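Local coordinates for protein 3-ketosteroid-delta4-5alpha-dehydrogenase (Rhodococcus jostii, PDB 4AT2) that probably introduces the delta4 double bond into 3-ketosteroids of the 5alpha series during steroid catabolism, using a bound flavin-adenine dinucleotide, at residues T93-F101 with V144-G152; F86-P94 with D103-M112. All coordinates share one frame; numbering follows the deposited sequence.

How the contacts relate
Contacts 1 and 2 share Thr93 and Pro94, and their segments alternate along the chain: strand 87-88 runs through a glycine-rich turn into helix 94-98, which is followed by helix 105-115. Their centres lie about 13 Å apart. Gln96 joins them, its NE2 standing 3.1 Å from Asp103 OD2, a probable hydrogen bond, while its OE1 packs 3.4 Å from Gly90 CA. Contact 2 is the buried one and reaches the cofactor through Phe86; the side chain of Tyr88 comes within about 8 Å of the bound 4-androstene-3,17-dione. Contact 1 lies nearer the surface, with the side chain of Phe146 about 11 Å from the flavin-adenine dinucleotide and about 13 Å from the steroid.

Contact 1. Residues T93-F101 with V144-G152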
loop_
_atom_site.group_PDB
_atom_site.type_symbol
_atom_site.label_atom_id
_atom_site.label_comp_id
_atom_site.label_asym_id
_atom_site.label_seq_id
_atom_site.Cartn_x
_atom_site.Cartn_y
_atom_site.Cartn_z
ATOM N N THR A 93 -4.307 -17.662 -27.897
ATOM C CA THR A 93 -3.594 -18.943 -27.794
ATOM C C THR A 93 -4.354 -20.017 -28.577
ATOM O O THR A 93 -5.552 -19.865 -28.823
ATOM C CB THR A 93 -3.458 -19.413 -26.336
ATOM O OG1 THR A 93 -4.753 -19.718 -25.811
ATOM C CG2 THR A 93 -2.806 -18.326 -25.474
ATOM N N PRO A 94 -3.668 -21.117 -28.949
ATOM C CA PRO A 94 -4.404 -22.216 -29.574
ATOM C C PRO A 94 -5.552 -22.736 -28.696
ATOM O O PRO A 94 -6.562 -23.199 -29.222
ATOM C CB PRO A 94 -3.329 -23.284 -29.752
ATOM C CG PRO A 94 -2.084 -22.482 -29.984
ATOM C CD PRO A 94 -2.209 -21.336 -29.012
ATOM N N LEU A 95 -5.397 -22.662 -27.376
ATOM C CA LEU A 95 -6.463 -23.102 -26.469
ATOM C C LEU A 95 -7.684 -22.175 -26.557
ATOM O O LEU A 95 -8.831 -22.645 -26.679
ATOM C CB LEU A 95 -5.953 -23.177 -25.031
ATOM C CG LEU A 95 -6.530 -24.287 -24.148
ATOM C CD1 LEU A 95 -6.110 -24.054 -22.707
ATOM C CD2 LEU A 95 -8.034 -24.461 -24.205
ATOM N N GLN A 96 -7.448 -20.862 -26.493
ATOM C CA GLN A 96 -8.539 -19.899 -26.657
ATOM C C GLN A 96 -9.268 -20.137 -27.985
ATOM O O GLN A 96 -10.489 -20.185 -28.014
ATOM C CB GLN A 96 -8.039 -18.451 -26.594
ATOM C CG GLN A 96 -7.613 -18.004 -25.198
ATOM C CD GLN A 96 -7.033 -16.600 -25.213
ATOM O OE1 GLN A 96 -6.172 -16.299 -26.022
ATOM N NE2 GLN A 96 -7.504 -15.745 -24.317
ATOM N N LYS A 97 -8.506 -20.310 -29.063
ATOM C CA LYS A 97 -9.101 -20.499 -30.395
ATOM C C LYS A 97 -9.935 -21.784 -30.449
ATOM O O LYS A 97 -11.062 -21.789 -30.979
ATOM C CB LYS A 97 -8.010 -20.496 -31.482
ATOM C CG LYS A 97 -7.395 -19.117 -31.684
ATOM C CD LYS A 97 -6.298 -19.121 -32.743
ATOM C CE LYS A 97 -5.701 -17.730 -32.908
ATOM N NZ LYS A 97 -6.596 -16.759 -33.607
ATOM N N ALA A 98 -9.400 -22.864 -29.876
ATOM C CA ALA A 98 -10.114 -24.155 -29.865
ATOM C C ALA A 98 -11.448 -24.081 -29.117
ATOM O O ALA A 98 -12.410 -24.793 -29.456
ATOM C CB ALA A 98 -9.227 -25.238 -29.261
ATOM N N CYS A 99 -11.497 -23.210 -28.114
ATOM C CA CYS A 99 -12.696 -22.992 -27.298
ATOM C C CYS A 99 -13.575 -21.859 -27.831
ATOM O O CYS A 99 -14.633 -21.578 -27.280
ATOM C CB CYS A 99 -12.304 -22.737 -25.833
ATOM S SG CYS A 99 -11.492 -24.164 -25.054
ATOM N N GLY A 100 -13.125 -21.208 -28.899
ATOM C CA GLY A 100 -13.931 -20.193 -29.566
ATOM C C GLY A 100 -13.962 -18.845 -28.879
ATOM O O GLY A 100 -14.996 -18.183 -28.856
ATOM N N PHE A 101 -12.822 -18.421 -28.326
ATOM C CA PHE A 101 -12.744 -17.104 -27.682
ATOM C C PHE A 101 -11.711 -16.255 -28.381
ATOM O O PHE A 101 -10.518 -16.604 -28.384
ATOM C CB PHE A 101 -12.387 -17.231 -26.180
ATOM C CG PHE A 101 -13.472 -17.871 -25.353
ATOM C CD1 PHE A 101 -14.508 -17.103 -24.817
ATOM C CD2 PHE A 101 -13.469 -19.242 -25.129
ATOM C CE1 PHE A 101 -15.514 -17.689 -24.050
ATOM C CE2 PHE A 101 -14.472 -19.838 -24.367
ATOM C CZ PHE A 101 -15.495 -19.062 -23.835
ATOM N N VAL A 144 3.874 -29.589 -21.174
ATOM C CA VAL A 144 2.739 -29.229 -20.324
ATOM C C VAL A 144 1.463 -29.482 -21.121
ATOM O O VAL A 144 1.286 -28.883 -22.186
ATOM C CB VAL A 144 2.781 -27.743 -19.886
ATOM C CG1 VAL A 144 1.588 -27.412 -18.986
ATOM C CG2 VAL A 144 4.086 -27.434 -19.156
ATOM N N PRO A 145 0.570 -30.363 -20.616
ATOM C CA PRO A 145 -0.635 -30.693 -21.372
ATOM C C PRO A 145 -1.820 -29.782 -21.023
ATOM O O PRO A 145 -1.974 -29.386 -19.869
ATOM C CB PRO A 145 -0.925 -32.129 -20.915
ATOM C CG PRO A 145 -0.472 -32.156 -19.485
ATOM C CD PRO A 145 0.654 -31.141 -19.362
ATOM N N PHE A 146 -2.630 -29.440 -22.015
ATOM C CA PHE A 146 -3.852 -28.668 -21.776
ATOM C C PHE A 146 -5.011 -29.321 -22.513
ATOM O O PHE A 146 -4.895 -29.667 -23.698
ATOM C CB PHE A 146 -3.727 -27.211 -22.245
ATOM C CG PHE A 146 -2.661 -26.416 -21.541
ATOM C CD1 PHE A 146 -1.359 -26.393 -22.032
ATOM C CD2 PHE A 146 -2.965 -25.650 -20.418
ATOM C CE1 PHE A 146 -0.368 -25.647 -21.400
ATOM C CE2 PHE A 146 -1.980 -24.898 -19.785
ATOM C CZ PHE A 146 -0.678 -24.893 -20.279
ATOM N N LYS A 147 -6.128 -29.492 -21.816
ATOM C CA LYS A 147 -7.331 -29.992 -22.460
ATOM C C LYS A 147 -8.020 -28.837 -23.168
ATOM O O LYS A 147 -8.229 -27.781 -22.570
ATOM C CB LYS A 147 -8.276 -30.601 -21.438
ATOM C CG LYS A 147 -9.427 -31.349 -22.082
ATOM C CD LYS A 147 -10.266 -32.012 -21.015
ATOM C CE LYS A 147 -11.509 -32.644 -21.618
ATOM N NZ LYS A 147 -12.177 -33.482 -20.585
ATOM N N GLU A 148 -8.381 -29.034 -24.434
ATOM C CA GLU A 148 -8.979 -27.955 -25.221
ATOM C C GLU A 148 -10.487 -27.885 -24.943
ATOM O O GLU A 148 -11.319 -28.208 -25.790
ATOM C CB GLU A 148 -8.603 -28.085 -26.716
ATOM C CG GLU A 148 -7.092 -27.957 -26.917
ATOM C CD GLU A 148 -6.639 -27.749 -28.361
ATOM O OE1 GLU A 148 -7.194 -28.400 -29.268
ATOM O OE2 GLU A 148 -5.696 -26.934 -28.571
ATOM N N SER A 149 -10.817 -27.488 -23.715
ATOM C CA SER A 149 -12.200 -27.344 -23.269
ATOM C C SER A 149 -12.268 -26.243 -22.221
ATOM O O SER A 149 -11.286 -25.983 -21.495
ATOM C CB SER A 149 -12.733 -28.651 -22.689
ATOM O OG SER A 149 -11.901 -29.087 -21.639
ATOM N N PHE A 150 -13.435 -25.611 -22.155
ATOM C CA PHE A 150 -13.663 -24.428 -21.338
ATOM C C PHE A 150 -14.677 -24.736 -20.241
ATOM O O PHE A 150 -15.708 -25.359 -20.500
ATOM C CB PHE A 150 -14.173 -23.292 -22.249
ATOM C CG PHE A 150 -14.741 -22.102 -21.517
ATOM C CD1 PHE A 150 -13.902 -21.153 -20.933
ATOM C CD2 PHE A 150 -16.120 -21.895 -21.464
ATOM C CE1 PHE A 150 -14.425 -20.046 -20.279
ATOM C CE2 PHE A 150 -16.644 -20.777 -20.820
ATOM C CZ PHE A 150 -15.796 -19.855 -20.225
ATOM N N TRP A 151 -14.365 -24.320 -19.015
ATOM C CA TRP A 151 -15.327 -24.400 -17.917
ATOM C C TRP A 151 -15.928 -23.043 -17.708
ATOM O O TRP A 151 -15.204 -22.083 -17.466
ATOM C CB TRP A 151 -14.647 -24.854 -16.629
ATOM C CG TRP A 151 -15.641 -24.962 -15.499
ATOM C CD1 TRP A 151 -15.740 -24.157 -14.369
ATOM C CD2 TRP A 151 -16.760 -25.913 -15.395
ATOM N NE1 TRP A 151 -16.794 -24.549 -13.581
ATOM C CE2 TRP A 151 -17.448 -25.596 -14.139
ATOM C CE3 TRP A 151 -17.222 -26.973 -16.174
ATOM C CZ2 TRP A 151 -18.560 -26.315 -13.703
ATOM C CZ3 TRP A 151 -18.336 -27.695 -15.721
ATOM C CH2 TRP A 151 -18.990 -27.367 -14.520
ATOM N N GLY A 152 -17.257 -22.960 -17.780
ATOM C CA GLY A 152 -17.941 -21.668 -17.804
ATOM C C GLY A 152 -18.728 -21.249 -16.572
ATOM O O GLY A 152 -19.370 -20.202 -16.592
#
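Leu95, Cys99 and Phe101 pack against the extended chain of 144-152, chiefly on Phe146, Ser149 and Phe150. Leu95 CB leads to CG, 4.2 Å from Lys147 O, and there the side chain forks. Leu95 CD1 reaches Phe146 CB at 4.0 Å, whereas its CD2 lies 3.7 Å from Lys147 O and also touches Glu148 CA, at the centre of an inverse gamma turn. Beside it, Ala98 CB packs against the carboxylate end of Glu148, 3.7 Å from CD. Cys99 SG rests on backbone, 3.6 Å from Ser149 C. Phe101 meets Phe150 edge to face: CZ stands 3.5 Å above the Phe150 plane, over the ring centre, with the planes inclined at 52°. Phe150 CG is anti to its own backbone N (chi1 167°), which swings the ring across to receive that edge. Outside the pair, Leu164 touches Leu95, Cys99 and Phe101, and Pro183 touches both aromatic rings. The helix carrying these residues is closed at both ends, by a capping box in which Gln96 N donates to Thr93 OG1 and Thr93 N to Gln96 OE1, and by a Schellman motif at Gly100, classic start and stop signals of a short alpha-helix.

Contact 2. Residues F86-P94 with D103-M112; sequences FIYLGGGTP and DSPENMKTFM. With FAD (flavin-adenine dinucleotide), chain D.
The glycine-rich turn that leaves strand 87-88 meets the N-terminal end of helix 105-115, with Gly91 N donating to Asp103 OD2 over 2.9 Å. The N-H...O angle of 177° makes the bond almost straight, although the donor stands above the carboxylate plane, 60° out of it. Asp103 CG lies anti to the backbone N (chi1 -159°), carrying the carboxylate across to Gly91. Its OD1 accepts from Asn107 ND2 nearly along the C-O axis, while Arg184 forms a salt bridge with OD2, so both oxygens are held and the carboxylate is probably kept ionised. A leucine in its place would probably leave Gly91 N without its acceptor, the Arg184 guanidinium without its carboxylate mate and Asn107 ND2 with one acceptor, Ala180 O, instead of two. Backbone meets backbone closely here, Gly91 CA lying 3.4 Å from Ser104 C; a side chain on Gly90 would collide with Asp103 OD2. Ser104 is the N-cap of the helix, its OG accepting from Asn107 N. One turn on, the extended Met108 chain brings SD to 3.6 Å from Gly90 C and CE to 4.0 Å from Tyr88 CD2. Met112 SD makes an oblique Met-aromatic contact with the Tyr88 ring, 5.1 Å from its centroid. The Tyr88 hydroxyl, hydrogen-bonded to Glu170 and Arg184, also lies against Phe111 CE2. At the far end of the strand segment, Phe86 pairs through its backbone with the flavin: its N donates to FAD O4 and its O accepts from FAD N3 at 3.0 Å.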
loop_
_atom_site.group_PDB
_atom_site.type_symbol
_atom_site.label_atom_id
_atom_site.label_comp_id
_atom_site.label_asym_id
_atom_site.label_seq_id
_atom_site.Cartn_x
_atom_site.Cartn_y
_atom_site.Cartn_z
ATOM N N PHE A 86 -3.557 -22.454 -12.534
ATOM C CA PHE A 86 -3.878 -21.386 -13.490
ATOM C C PHE A 86 -2.594 -20.732 -13.971
ATOM O O PHE A 86 -1.688 -20.450 -13.178
ATOM C CB PHE A 86 -4.718 -20.285 -12.844
ATOM C CG PHE A 86 -6.163 -20.624 -12.678
ATOM C CD1 PHE A 86 -7.066 -20.417 -13.711
ATOM C CD2 PHE A 86 -6.633 -21.082 -11.455
ATOM C CE1 PHE A 86 -8.418 -20.701 -13.542
ATOM C CE2 PHE A 86 -7.983 -21.368 -11.277
ATOM C CZ PHE A 86 -8.873 -21.179 -12.325
ATOM N N ILE A 87 -2.537 -20.465 -15.271
ATOM C CA ILE A 87 -1.452 -19.706 -15.878
ATOM C C ILE A 87 -2.149 -18.653 -16.741
ATOM O O ILE A 87 -2.927 -19.006 -17.629
ATOM C CB ILE A 87 -0.543 -20.599 -16.758
ATOM C CG1 ILE A 87 -0.181 -21.910 -16.042
ATOM C CG2 ILE A 87 0.717 -19.827 -17.154
ATOM C CD1 ILE A 87 0.566 -22.905 -16.917
ATOM N N TYR A 88 -1.915 -17.376 -16.429
ATOM C CA TYR A 88 -2.629 -16.275 -17.062
ATOM C C TYR A 88 -2.051 -15.967 -18.444
ATOM O O TYR A 88 -1.035 -15.300 -18.566
ATOM C CB TYR A 88 -2.628 -15.021 -16.159
ATOM C CG TYR A 88 -3.706 -14.051 -16.569
ATOM C CD1 TYR A 88 -4.994 -14.163 -16.042
ATOM C CD2 TYR A 88 -3.453 -13.063 -17.531
ATOM C CE1 TYR A 88 -6.001 -13.303 -16.443
ATOM C CE2 TYR A 88 -4.459 -12.189 -17.937
ATOM C CZ TYR A 88 -5.727 -12.327 -17.400
ATOM O OH TYR A 88 -6.735 -11.496 -17.811
ATOM N N LEU A 89 -2.708 -16.467 -19.487
ATOM C CA LEU A 89 -2.188 -16.358 -20.850
ATOM C C LEU A 89 -3.293 -15.948 -21.800
ATOM O O LEU A 89 -4.460 -16.215 -21.539
ATOM C CB LEU A 89 -1.597 -17.699 -21.293
ATOM C CG LEU A 89 -0.494 -18.283 -20.402
ATOM C CD1 LEU A 89 -0.192 -19.695 -20.850
ATOM C CD2 LEU A 89 0.768 -17.421 -20.442
ATOM N N GLY A 90 -2.935 -15.302 -22.907
ATOM C CA GLY A 90 -3.959 -14.850 -23.840
ATOM C C GLY A 90 -3.364 -14.252 -25.086
ATOM O O GLY A 90 -2.210 -14.542 -25.440
ATOM N N GLY A 91 -4.174 -13.430 -25.750
ATOM C CA GLY A 91 -3.795 -12.799 -27.008
ATOM C C GLY A 91 -4.055 -13.658 -28.228
ATOM O O GLY A 91 -3.588 -13.342 -29.329
ATOM N N GLY A 92 -4.784 -14.756 -28.027
ATOM C CA GLY A 92 -5.097 -15.695 -29.108
ATOM C C GLY A 92 -4.334 -17.007 -29.055
ATOM O O GLY A 92 -3.767 -17.434 -30.054
ATOM N N THR A 93 -4.307 -17.662 -27.897
ATOM C CA THR A 93 -3.594 -18.943 -27.794
ATOM C C THR A 93 -4.354 -20.017 -28.577
ATOM O O THR A 93 -5.552 -19.865 -28.823
ATOM C CB THR A 93 -3.458 -19.413 -26.336
ATOM O OG1 THR A 93 -4.753 -19.718 -25.811
ATOM C CG2 THR A 93 -2.806 -18.326 -25.474
ATOM N N PRO A 94 -3.668 -21.117 -28.949
ATOM C CA PRO A 94 -4.404 -22.216 -29.574
ATOM C C PRO A 94 -5.552 -22.736 -28.696
ATOM O O PRO A 94 -6.562 -23.199 -29.222
ATOM C CB PRO A 94 -3.329 -23.284 -29.752
ATOM C CG PRO A 94 -2.084 -22.482 -29.984
ATOM C CD PRO A 94 -2.209 -21.336 -29.012
ATOM N N ASP A 103 -9.258 -13.016 -28.784
ATOM C CA ASP A 103 -8.416 -12.215 -27.904
ATOM C C ASP A 103 -7.223 -11.722 -28.706
ATOM O O ASP A 103 -6.919 -12.253 -29.783
ATOM C CB ASP A 103 -7.929 -13.048 -26.698
ATOM C CG ASP A 103 -7.496 -12.197 -25.515
ATOM O OD1 ASP A 103 -7.855 -10.989 -25.445
ATOM O OD2 ASP A 103 -6.794 -12.757 -24.633
ATOM N N SER A 104 -6.569 -10.690 -28.184
ATOM C CA SER A 104 -5.396 -10.102 -28.820
ATOM C C SER A 104 -4.492 -9.556 -27.727
ATOM O O SER A 104 -4.964 -9.294 -26.615
ATOM C CB SER A 104 -5.806 -8.953 -29.746
ATOM O OG SER A 104 -6.343 -7.877 -28.995
ATOM N N PRO A 105 -3.202 -9.373 -28.034
ATOM C CA PRO A 105 -2.318 -8.752 -27.051
ATOM C C PRO A 105 -2.798 -7.378 -26.594
ATOM O O PRO A 105 -2.655 -7.059 -25.410
ATOM C CB PRO A 105 -0.981 -8.673 -27.779
ATOM C CG PRO A 105 -1.022 -9.856 -28.697
ATOM C CD PRO A 105 -2.444 -9.888 -29.192
ATOM N N GLU A 106 -3.381 -6.586 -27.497
ATOM C CA GLU A 106 -3.875 -5.267 -27.100
ATOM C C GLU A 106 -5.056 -5.365 -26.142
ATOM O O GLU A 106 -5.138 -4.607 -25.171
ATOM C CB GLU A 106 -4.233 -4.390 -28.309
ATOM C CG GLU A 106 -4.511 -2.925 -27.946
ATOM C CD GLU A 106 -3.452 -2.296 -27.034
ATOM O OE1 GLU A 106 -2.231 -2.361 -27.340
ATOM O OE2 GLU A 106 -3.846 -1.743 -25.979
ATOM N N ASN A 107 -5.968 -6.295 -26.422
ATOM C CA ASN A 107 -7.129 -6.496 -25.560
ATOM C C ASN A 107 -6.710 -7.010 -24.179
ATOM O O ASN A 107 -7.200 -6.545 -23.144
ATOM C CB ASN A 107 -8.114 -7.455 -26.224
ATOM C CG ASN A 107 -9.433 -7.512 -25.494
ATOM O OD1 ASN A 107 -10.063 -6.475 -25.243
ATOM N ND2 ASN A 107 -9.853 -8.719 -25.125
ATOM N N MET A 108 -5.783 -7.961 -24.178
ATOM C CA MET A 108 -5.236 -8.487 -22.938
ATOM C C MET A 108 -4.569 -7.380 -22.117
ATOM O O MET A 108 -4.783 -7.291 -20.906
ATOM C CB MET A 108 -4.252 -9.605 -23.256
ATOM C CG MET A 108 -3.743 -10.350 -22.046
ATOM S SD MET A 108 -2.704 -11.689 -22.643
ATOM C CE MET A 108 -1.948 -12.194 -21.106
ATOM N N LYS A 109 -3.773 -6.545 -22.781
ATOM C CA LYS A 109 -3.076 -5.444 -22.103
ATOM C C LYS A 109 -4.084 -4.460 -21.488
ATOM O O LYS A 109 -3.930 -4.029 -20.342
ATOM C CB LYS A 109 -2.125 -4.713 -23.076
ATOM C CG LYS A 109 -1.490 -3.462 -22.464
ATOM C CD LYS A 109 -0.695 -2.636 -23.468
ATOM C CE LYS A 109 -0.397 -1.253 -22.895
ATOM N NZ LYS A 109 0.654 -0.540 -23.677
ATOM N N THR A 110 -5.130 -4.129 -22.243
ATOM C CA THR A 110 -6.147 -3.187 -21.776
ATOM C C THR A 110 -6.798 -3.712 -20.505
ATOM O O THR A 110 -6.956 -2.976 -19.520
ATOM C CB THR A 110 -7.183 -2.912 -22.876
ATOM O OG1 THR A 110 -6.509 -2.317 -23.995
ATOM C CG2 THR A 110 -8.278 -1.942 -22.374
ATOM N N PHE A 111 -7.135 -4.996 -20.514
ATOM C CA PHE A 111 -7.698 -5.601 -19.318
ATOM C C PHE A 111 -6.717 -5.547 -18.143
ATOM O O PHE A 111 -7.088 -5.155 -17.024
ATOM C CB PHE A 111 -8.137 -7.059 -19.536
ATOM C CG PHE A 111 -8.503 -7.738 -18.250
ATOM C CD1 PHE A 111 -9.745 -7.501 -17.657
ATOM C CD2 PHE A 111 -7.577 -8.533 -17.580
ATOM C CE1 PHE A 111 -10.076 -8.084 -16.442
ATOM C CE2 PHE A 111 -7.899 -9.114 -16.364
ATOM C CZ PHE A 111 -9.150 -8.893 -15.798
ATOM N N MET A 112 -5.484 -5.978 -18.383
ATOM C CA MET A 112 -4.522 -6.119 -17.286
ATOM C C MET A 112 -4.172 -4.771 -16.653
ATOM O O MET A 112 -4.066 -4.673 -15.435
ATOM C CB MET A 112 -3.255 -6.846 -17.745
ATOM C CG MET A 112 -3.500 -8.323 -18.042
ATOM S SD MET A 112 -2.021 -9.174 -18.627
ATOM C CE MET A 112 -1.135 -9.462 -17.090
HETATM P PA FAD D . 7.917 -21.225 -5.451
HETATM O O1A FAD D . 7.207 -21.996 -6.494
HETATM O O2A FAD D . 7.449 -21.315 -4.060
HETATM O O5B FAD D . 9.463 -21.640 -5.502
HETATM C C5B FAD D . 10.421 -21.017 -4.641
HETATM C C4B FAD D . 11.435 -22.080 -4.187
HETATM O O4B FAD D . 12.452 -21.350 -3.467
HETATM C C3B FAD D . 10.781 -23.040 -3.184
HETATM O O3B FAD D . 11.019 -24.405 -3.607
HETATM C C2B FAD D . 11.473 -22.713 -1.856
HETATM O O2B FAD D . 11.616 -23.908 -1.043
HETATM C C1B FAD D . 12.827 -22.186 -2.327
HETATM N N9A FAD D . 13.504 -21.303 -1.352
HETATM C C8A FAD D . 12.964 -20.445 -0.477
HETATM N N7A FAD D . 13.953 -19.854 0.190
HETATM C C5A FAD D . 15.123 -20.333 -0.276
HETATM C C6A FAD D . 16.425 -20.101 0.024
HETATM N N6A FAD D . 16.722 -19.209 0.970
HETATM N N1A FAD D . 17.423 -20.741 -0.607
HETATM C C2A FAD D . 17.139 -21.662 -1.605
HETATM N N3A FAD D . 15.800 -21.898 -1.905
HETATM C C4A FAD D . 14.829 -21.227 -1.230
HETATM N N1 FAD D . -0.785 -18.658 -8.604
HETATM C C2 FAD D . -1.156 -18.777 -9.931
HETATM O O2 FAD D . -0.684 -18.006 -10.755
HETATM N N3 FAD D . -2.060 -19.775 -10.324
HETATM C C4 FAD D . -2.622 -20.629 -9.374
HETATM O O4 FAD D . -3.426 -21.486 -9.754
HETATM C C4X FAD D . -2.251 -20.503 -8.030
HETATM N N5 FAD D . -2.793 -21.300 -7.078
HETATM C C5X FAD D . -2.598 -21.006 -5.777
HETATM C C6 FAD D . -3.348 -21.652 -4.789
HETATM C C7 FAD D . -3.143 -21.368 -3.437
HETATM C C7M FAD D . -3.927 -22.050 -2.485
HETATM C C8 FAD D . -2.178 -20.410 -3.061
HETATM C C8M FAD D . -1.914 -20.079 -1.715
HETATM C C9 FAD D . -1.423 -19.776 -4.050
HETATM C C9A FAD D . -1.645 -20.052 -5.408
HETATM N N10 FAD D . -0.940 -19.414 -6.374
HETATM C C10 FAD D . -1.334 -19.521 -7.651
HETATM C "C1'" FAD D . 0.308 -18.658 -6.092
HETATM C "C2'" FAD D . 1.522 -19.450 -6.601
HETATM O "O2'" FAD D . 1.416 -20.758 -6.035
HETATM C "C3'" FAD D . 2.838 -18.795 -6.153
HETATM O "O3'" FAD D . 2.745 -17.360 -6.126
HETATM C "C4'" FAD D . 3.974 -19.224 -7.096
HETATM O "O4'" FAD D . 4.037 -20.658 -7.098
HETATM C "C5'" FAD D . 5.315 -18.658 -6.621
HETATM O "O5'" FAD D . 6.326 -19.019 -7.581
HETATM P P FAD D . 7.886 -18.856 -7.208
HETATM O O1P FAD D . 8.189 -17.461 -6.870
HETATM O O2P FAD D . 8.674 -19.561 -8.274
HETATM O O3P FAD D . 7.963 -19.621 -5.771
#